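PDB 4ASM: beta-agarase D from Zobellia galactanivorans, which hydrolyses the beta-1,4-galactosidic linkages of agarose at random, with retention of the anomeric configuration, through its GH16 catalytic domain. Local coordinates for residues Tyr131-Glu136 with Ile356-Pro361; Leu185-Phe190 with Lys197-Ala202. All coordinates share one frame; numbering follows the deposited sequence.

Contact 1 of 2, residues Tyr131-Glu136 with Ile356-Pro361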
loop_
_atom_site.group_PDB
_atom_site.type_symbol
_atom_site.label_atom_id
_atom_site.label_comp_id
_atom_site.label_asym_id
_atom_site.label_seq_id
_atom_site.Cartn_x
_atom_site.Cartn_y
_atom_site.Cartn_z
ATOM N N TYR A 131 14.255 6.528 -3.921
ATOM C CA TYR A 131 15.188 5.504 -4.366
ATOM C C TYR A 131 16.628 6.042 -4.255
ATOM O O TYR A 131 16.873 7.248 -4.435
ATOM C CB TYR A 131 14.879 5.059 -5.806
ATOM C CG TYR A 131 15.215 6.114 -6.829
ATOM C CD1 TYR A 131 16.504 6.189 -7.381
ATOM C CD2 TYR A 131 14.254 7.043 -7.231
ATOM C CE1 TYR A 131 16.825 7.182 -8.284
ATOM C CE2 TYR A 131 14.574 8.043 -8.162
ATOM C CZ TYR A 131 15.862 8.093 -8.676
ATOM O OH TYR A 131 16.197 9.072 -9.596
ATOM N N PRO A 132 17.580 5.159 -3.935
ATOM C CA PRO A 132 17.376 3.772 -3.558
ATOM C C PRO A 132 17.021 3.668 -2.078
ATOM O O PRO A 132 17.691 4.262 -1.226
ATOM C CB PRO A 132 18.731 3.121 -3.856
ATOM C CG PRO A 132 19.731 4.264 -3.679
ATOM C CD PRO A 132 19.006 5.542 -3.942
ATOM N N VAL A 133 15.963 2.921 -1.777
ATOM C CA VAL A 133 15.491 2.816 -0.399
ATOM C C VAL A 133 14.675 1.536 -0.242
ATOM O O VAL A 133 13.913 1.167 -1.147
ATOM C CB VAL A 133 14.665 4.066 0.027
ATOM C CG1 VAL A 133 13.368 4.174 -0.764
ATOM C CG2 VAL A 133 14.418 4.085 1.534
ATOM N N PHE A 134 14.850 0.889 0.903
ATOM C CA PHE A 134 14.061 -0.288 1.280
ATOM C C PHE A 134 13.232 0.015 2.526
ATOM O O PHE A 134 13.765 0.499 3.534
ATOM C CB PHE A 134 14.999 -1.480 1.528
ATOM C CG PHE A 134 14.315 -2.704 2.065
ATOM C CD1 PHE A 134 13.432 -3.425 1.271
ATOM C CD2 PHE A 134 14.570 -3.132 3.366
ATOM C CE1 PHE A 134 12.795 -4.555 1.784
ATOM C CE2 PHE A 134 13.939 -4.262 3.892
ATOM C CZ PHE A 134 13.044 -4.968 3.086
ATOM N N VAL A 135 11.925 -0.231 2.437
ATOM C CA VAL A 135 11.008 0.044 3.550
ATOM C C VAL A 135 10.299 -1.257 3.873
ATOM O O VAL A 135 9.710 -1.862 2.986
ATOM C CB VAL A 135 9.949 1.135 3.168
ATOM C CG1 VAL A 135 9.067 1.492 4.372
ATOM C CG2 VAL A 135 10.645 2.400 2.633
ATOM N N GLU A 136 10.340 -1.668 5.134
ATOM C CA GLU A 136 9.694 -2.923 5.535
ATOM C C GLU A 136 9.009 -2.786 6.886
ATOM O O GLU A 136 9.564 -2.156 7.796
ATOM C CB GLU A 136 10.739 -4.060 5.602
ATOM C CG GLU A 136 10.166 -5.444 5.901
ATOM C CD GLU A 136 11.220 -6.475 6.201
ATOM O OE1 GLU A 136 12.237 -6.123 6.830
ATOM O OE2 GLU A 136 11.032 -7.649 5.818
ATOM N N ILE A 356 8.426 -0.475 11.700
ATOM C CA ILE A 356 8.716 -0.165 10.316
ATOM C C ILE A 356 10.153 0.340 10.245
ATOM O O ILE A 356 10.552 1.236 11.004
ATOM C CB ILE A 356 7.677 0.832 9.717
ATOM C CG1 ILE A 356 7.898 1.034 8.209
ATOM C CG2 ILE A 356 7.651 2.153 10.507
ATOM C CD1 ILE A 356 6.762 1.781 7.548
ATOM N N ARG A 357 10.929 -0.257 9.349
ATOM C CA ARG A 357 12.336 0.099 9.214
ATOM C C ARG A 357 12.626 0.550 7.790
ATOM O O ARG A 357 12.008 0.069 6.826
ATOM C CB ARG A 357 13.233 -1.087 9.610
ATOM C CG ARG A 357 13.148 -2.307 8.721
ATOM C CD ARG A 357 13.959 -3.444 9.346
ATOM N NE ARG A 357 13.860 -4.687 8.595
ATOM C CZ ARG A 357 14.696 -5.707 8.749
ATOM N NH1 ARG A 357 15.717 -5.614 9.609
ATOM N NH2 ARG A 357 14.495 -6.823 8.069
ATOM N N VAL A 358 13.581 1.466 7.667
ATOM C CA VAL A 358 13.919 2.080 6.395
ATOM C C VAL A 358 15.432 2.029 6.273
ATOM O O VAL A 358 16.135 2.458 7.198
ATOM C CB VAL A 358 13.440 3.541 6.358
ATOM C CG1 VAL A 358 13.841 4.199 5.054
ATOM C CG2 VAL A 358 11.926 3.615 6.561
ATOM N N TYR A 359 15.928 1.496 5.151
ATOM C CA TYR A 359 17.372 1.451 4.869
ATOM C C TYR A 359 17.687 2.038 3.502
ATOM O O TYR A 359 16.844 2.053 2.597
ATOM C CB TYR A 359 17.880 0.011 4.861
ATOM C CG TYR A 359 17.753 -0.752 6.151
ATOM C CD1 TYR A 359 18.773 -0.742 7.117
ATOM C CD2 TYR A 359 16.627 -1.541 6.397
ATOM C CE1 TYR A 359 18.637 -1.474 8.307
ATOM C CE2 TYR A 359 16.493 -2.269 7.554
ATOM C CZ TYR A 359 17.498 -2.243 8.519
ATOM O OH TYR A 359 17.333 -2.991 9.664
ATOM N N LYS A 360 18.909 2.537 3.354
ATOM C CA LYS A 360 19.420 2.845 2.030
ATOM C C LYS A 360 20.739 2.102 1.814
ATOM O O LYS A 360 21.474 1.873 2.777
ATOM C CB LYS A 360 19.600 4.355 1.853
ATOM C CG LYS A 360 18.315 5.169 2.019
ATOM C CD LYS A 360 18.576 6.672 1.922
ATOM C CE LYS A 360 18.824 7.111 0.492
ATOM N NZ LYS A 360 17.571 6.995 -0.351
ATOM N N PRO A 361 21.035 1.711 0.558
ATOM C CA PRO A 361 22.265 0.979 0.262
ATOM C C PRO A 361 23.443 1.940 0.156
ATOM O O PRO A 361 23.339 2.985 -0.503
ATOM C CB PRO A 361 21.969 0.355 -1.103
ATOM C CG PRO A 361 21.033 1.265 -1.762
ATOM C CD PRO A 361 20.233 1.960 -0.649
HETATM O O HOH W 1 18.037 8.744 -2.491
#
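Phe134 and Glu136 pair with Tyr359 and Arg357 as antiparallel hydrogen-bonded pairs, two bonds each, and Val135 faces Val358 as the non-hydrogen-bonded pair between them. The Phe134 N to Tyr359 O bond is 2.9 Å long and nearly straight. The Glu136 and Arg357 side chains run alongside each other. Glu136 OE1 takes both Arg357 NE (2.8 Å) and NH2 (2.7 Å) in a salt bridge. The carboxylate and guanidinium planes are only 13° apart. NH2 uses the syn lone pair of OE1, while NE comes nearly along the C-O axis. Arg222 on strand 220-229 binds OE2, so the carboxylate is held by both oxygens. The strands belong to the beta-sandwich (jelly-roll) fold of family GH16, where strand 350-362 lies beside strand 133-140. On the same face Tyr359 CD2 sits at the edge of the Phe134 ring, 4.0 Å from Phe134 CD2. On the other face Val133 CG2 packs on Val358 CG1 at 3.6 Å. Pro132, after a cis peptide bond, sets its CB against CG of Pro361. The Lys360 chain bends back at chi3 and chi4, and its NZ bonds Pro132 O from above the carbonyl plane, at 2.9 Å. A water links NZ to Tyr131 O.

Contact 2 of 2, residues Leu185-Phe190 with Lys197-Ala202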
loop_
_atom_site.group_PDB
_atom_site.type_symbol
_atom_site.label_atom_id
_atom_site.label_comp_id
_atom_site.label_asym_id
_atom_site.label_seq_id
_atom_site.Cartn_x
_atom_site.Cartn_y
_atom_site.Cartn_z
ATOM N N LEU A 185 0.034 -6.153 -4.421
ATOM C CA LEU A 185 1.399 -5.615 -4.507
ATOM C C LEU A 185 1.329 -4.570 -5.616
ATOM O O LEU A 185 1.125 -4.905 -6.795
ATOM C CB LEU A 185 2.430 -6.710 -4.808
ATOM C CG LEU A 185 2.372 -7.887 -3.827
ATOM C CD1 LEU A 185 3.348 -8.944 -4.289
ATOM C CD2 LEU A 185 2.706 -7.393 -2.426
ATOM N N SER A 186 1.417 -3.294 -5.234
ATOM C CA SER A 186 0.897 -2.246 -6.097
ATOM C C SER A 186 1.679 -0.933 -6.044
ATOM O O SER A 186 2.599 -0.753 -5.250
ATOM C CB SER A 186 -0.572 -2.016 -5.719
ATOM O OG SER A 186 -1.288 -1.237 -6.674
ATOM N N HIS A 187 1.276 -0.030 -6.930
ATOM C CA HIS A 187 1.771 1.343 -6.960
ATOM C C HIS A 187 0.707 2.109 -7.709
ATOM O O HIS A 187 -0.211 1.517 -8.246
ATOM C CB HIS A 187 3.142 1.438 -7.661
ATOM C CG HIS A 187 3.069 1.341 -9.156
ATOM N ND1 HIS A 187 3.199 0.146 -9.832
ATOM C CD2 HIS A 187 2.883 2.294 -10.104
ATOM C CE1 HIS A 187 3.108 0.369 -11.133
ATOM N NE2 HIS A 187 2.926 1.667 -11.329
ATOM N N HIS A 188 0.800 3.438 -7.724
ATOM C CA HIS A 188 -0.102 4.200 -8.577
ATOM C C HIS A 188 0.678 5.316 -9.233
ATOM O O HIS A 188 1.613 5.859 -8.654
ATOM C CB HIS A 188 -1.212 4.870 -7.763
ATOM C CG HIS A 188 -2.334 3.973 -7.327
ATOM N ND1 HIS A 188 -2.213 3.027 -6.326
ATOM C CD2 HIS A 188 -3.634 3.965 -7.695
ATOM C CE1 HIS A 188 -3.387 2.445 -6.133
ATOM N NE2 HIS A 188 -4.267 2.999 -6.948
ATOM N N VAL A 189 0.235 5.682 -10.434
ATOM C CA VAL A 189 0.604 6.962 -11.034
ATOM C C VAL A 189 -0.681 7.711 -11.386
ATOM O O VAL A 189 -1.668 7.101 -11.807
ATOM C CB VAL A 189 1.588 6.831 -12.260
ATOM C CG1 VAL A 189 2.920 6.231 -11.809
ATOM C CG2 VAL A 189 0.975 6.041 -13.442
ATOM N N PHE A 190 -0.650 9.037 -11.226
ATOM C CA PHE A 190 -1.857 9.868 -11.433
ATOM C C PHE A 190 -1.595 11.040 -12.344
ATOM O O PHE A 190 -0.530 11.631 -12.302
ATOM C CB PHE A 190 -2.347 10.482 -10.111
ATOM C CG PHE A 190 -2.735 9.475 -9.057
ATOM C CD1 PHE A 190 -4.037 8.996 -8.976
ATOM C CD2 PHE A 190 -1.792 9.051 -8.113
ATOM C CE1 PHE A 190 -4.386 8.056 -7.971
ATOM C CE2 PHE A 190 -2.140 8.146 -7.120
ATOM C CZ PHE A 190 -3.432 7.656 -7.056
ATOM N N LYS A 197 -6.672 11.032 -13.781
ATOM C CA LYS A 197 -6.513 9.635 -14.202
ATOM C C LYS A 197 -5.681 8.894 -13.168
ATOM O O LYS A 197 -4.771 9.465 -12.571
ATOM C CB LYS A 197 -5.826 9.544 -15.563
ATOM C CG LYS A 197 -6.595 10.235 -16.668
ATOM C CD LYS A 197 -6.033 9.936 -18.028
ATOM C CE LYS A 197 -6.795 10.702 -19.100
ATOM N NZ LYS A 197 -8.169 10.187 -19.285
ATOM N N ASP A 198 -5.999 7.612 -12.992
ATOM C CA ASP A 198 -5.351 6.774 -11.984
ATOM C C ASP A 198 -4.970 5.442 -12.622
ATOM O O ASP A 198 -5.817 4.760 -13.183
ATOM C CB ASP A 198 -6.349 6.570 -10.839
ATOM C CG ASP A 198 -5.811 5.693 -9.710
ATOM O OD1 ASP A 198 -4.629 5.313 -9.726
ATOM O OD2 ASP A 198 -6.596 5.387 -8.794
ATOM N N TYR A 199 -3.684 5.107 -12.573
ATOM C CA TYR A 199 -3.215 3.773 -12.963
ATOM C C TYR A 199 -2.596 3.020 -11.776
ATOM O O TYR A 199 -1.822 3.584 -11.021
ATOM C CB TYR A 199 -2.166 3.858 -14.070
ATOM C CG TYR A 199 -1.638 2.485 -14.396
ATOM C CD1 TYR A 199 -2.391 1.617 -15.176
ATOM C CD2 TYR A 199 -0.421 2.041 -13.878
ATOM C CE1 TYR A 199 -1.952 0.322 -15.458
ATOM C CE2 TYR A 199 0.047 0.741 -14.149
ATOM C CZ TYR A 199 -0.735 -0.104 -14.944
ATOM O OH TYR A 199 -0.294 -1.374 -15.246
ATOM N N GLN A 200 -2.945 1.742 -11.658
ATOM C CA GLN A 200 -2.323 0.807 -10.726
ATOM C C GLN A 200 -2.252 -0.580 -11.390
ATOM O O GLN A 200 -3.015 -0.873 -12.321
ATOM C CB GLN A 200 -3.132 0.716 -9.444
ATOM C CG GLN A 200 -4.504 0.074 -9.660
ATOM C CD GLN A 200 -5.356 0.119 -8.420
ATOM O OE1 GLN A 200 -6.404 0.779 -8.368
ATOM N NE2 GLN A 200 -4.886 -0.529 -7.395
ATOM N N PRO A 201 -1.328 -1.430 -10.921
ATOM C CA PRO A 201 -1.273 -2.791 -11.459
ATOM C C PRO A 201 -2.581 -3.541 -11.294
ATOM O O PRO A 201 -3.178 -3.564 -10.210
ATOM C CB PRO A 201 -0.157 -3.453 -10.654
ATOM C CG PRO A 201 0.736 -2.270 -10.264
ATOM C CD PRO A 201 -0.254 -1.172 -9.947
ATOM N N ALA A 202 -3.007 -4.142 -12.406
ATOM C CA ALA A 202 -4.246 -4.903 -12.476
ATOM C C ALA A 202 -4.027 -6.283 -13.105
ATOM O O ALA A 202 -4.988 -6.934 -13.518
ATOM C CB ALA A 202 -5.303 -4.124 -13.254
#
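Val189 and Tyr199 join the two strands of a beta hairpin as an antiparallel hydrogen-bonded pair. Tyr199 N to Val189 O is 2.9 Å and nearly straight; the return bond, Val189 N to Tyr199 O, is 3.0 Å. CA-H...O contacts extend the pairing, with His188 CA 3.1 Å from Tyr199 O.

Apolar and CH-pi contacts do most of the side-chain work. Gln200 CB lies over the centre of the His188 ring, 3.6 Å from its centroid. Beyond CB the Gln200 chain runs alongside this ring, with the amide plane turned 49° from it. Pro201 packs over the face of the His187 ring, CD lying 4.0 Å from the centroid. His187 CG stands between its backbone N and carbonyl carbon (chi1 76°), which turns the ring onto the proline. Val189 CG2 meets Tyr199 CB at 3.9 Å.

Several polar groups find partners outside the two segments. His187 NE2 bonds Ile303 O, which fixes the rotation of that ring, and Phe315 meets the ring edge-to-face. His188 touches Glu160 and Asp162 on strand 159-166; Glu160 is the nucleophile by similarity. With an alanine in place of His188, Gln200 CB would probably lose the ring it packs on, and a gap would be likely beside Glu160. Within the hairpin, the charged Asp198 carboxylate lies alongside the Phe190 ring, Asp198 CG 3.3 Å from Phe190 CE1, with the planes 31° apart. One histidine ring is thus held by packing and a hydrogen bond, while the His188 ring lies against the side chain of the probable nucleophile and so probably shapes the surroundings of that group.

In the fold
Contacts 1 and 2 lie in different parts of the same GH16 domain. Their centres are 21 Å apart and their nearest atoms about 10 Å apart. Along the chain, both segments of contact 2 fall between those of contact 1. Contact 2 borders the probable catalytic centre: the His188 side chain is about 3 Å from that of Glu160, and the Phe190 side chain about 4 Å from that of Arg192, two residues on and substrate-binding by similarity. An imidazole, probably from the crystallisation liquor, lies about 4 Å from the His188 side chain; such molecules often mark pockets. Contact 1 lies toward the calcium site instead, the Ile356 side chain about 9 Å from the ion.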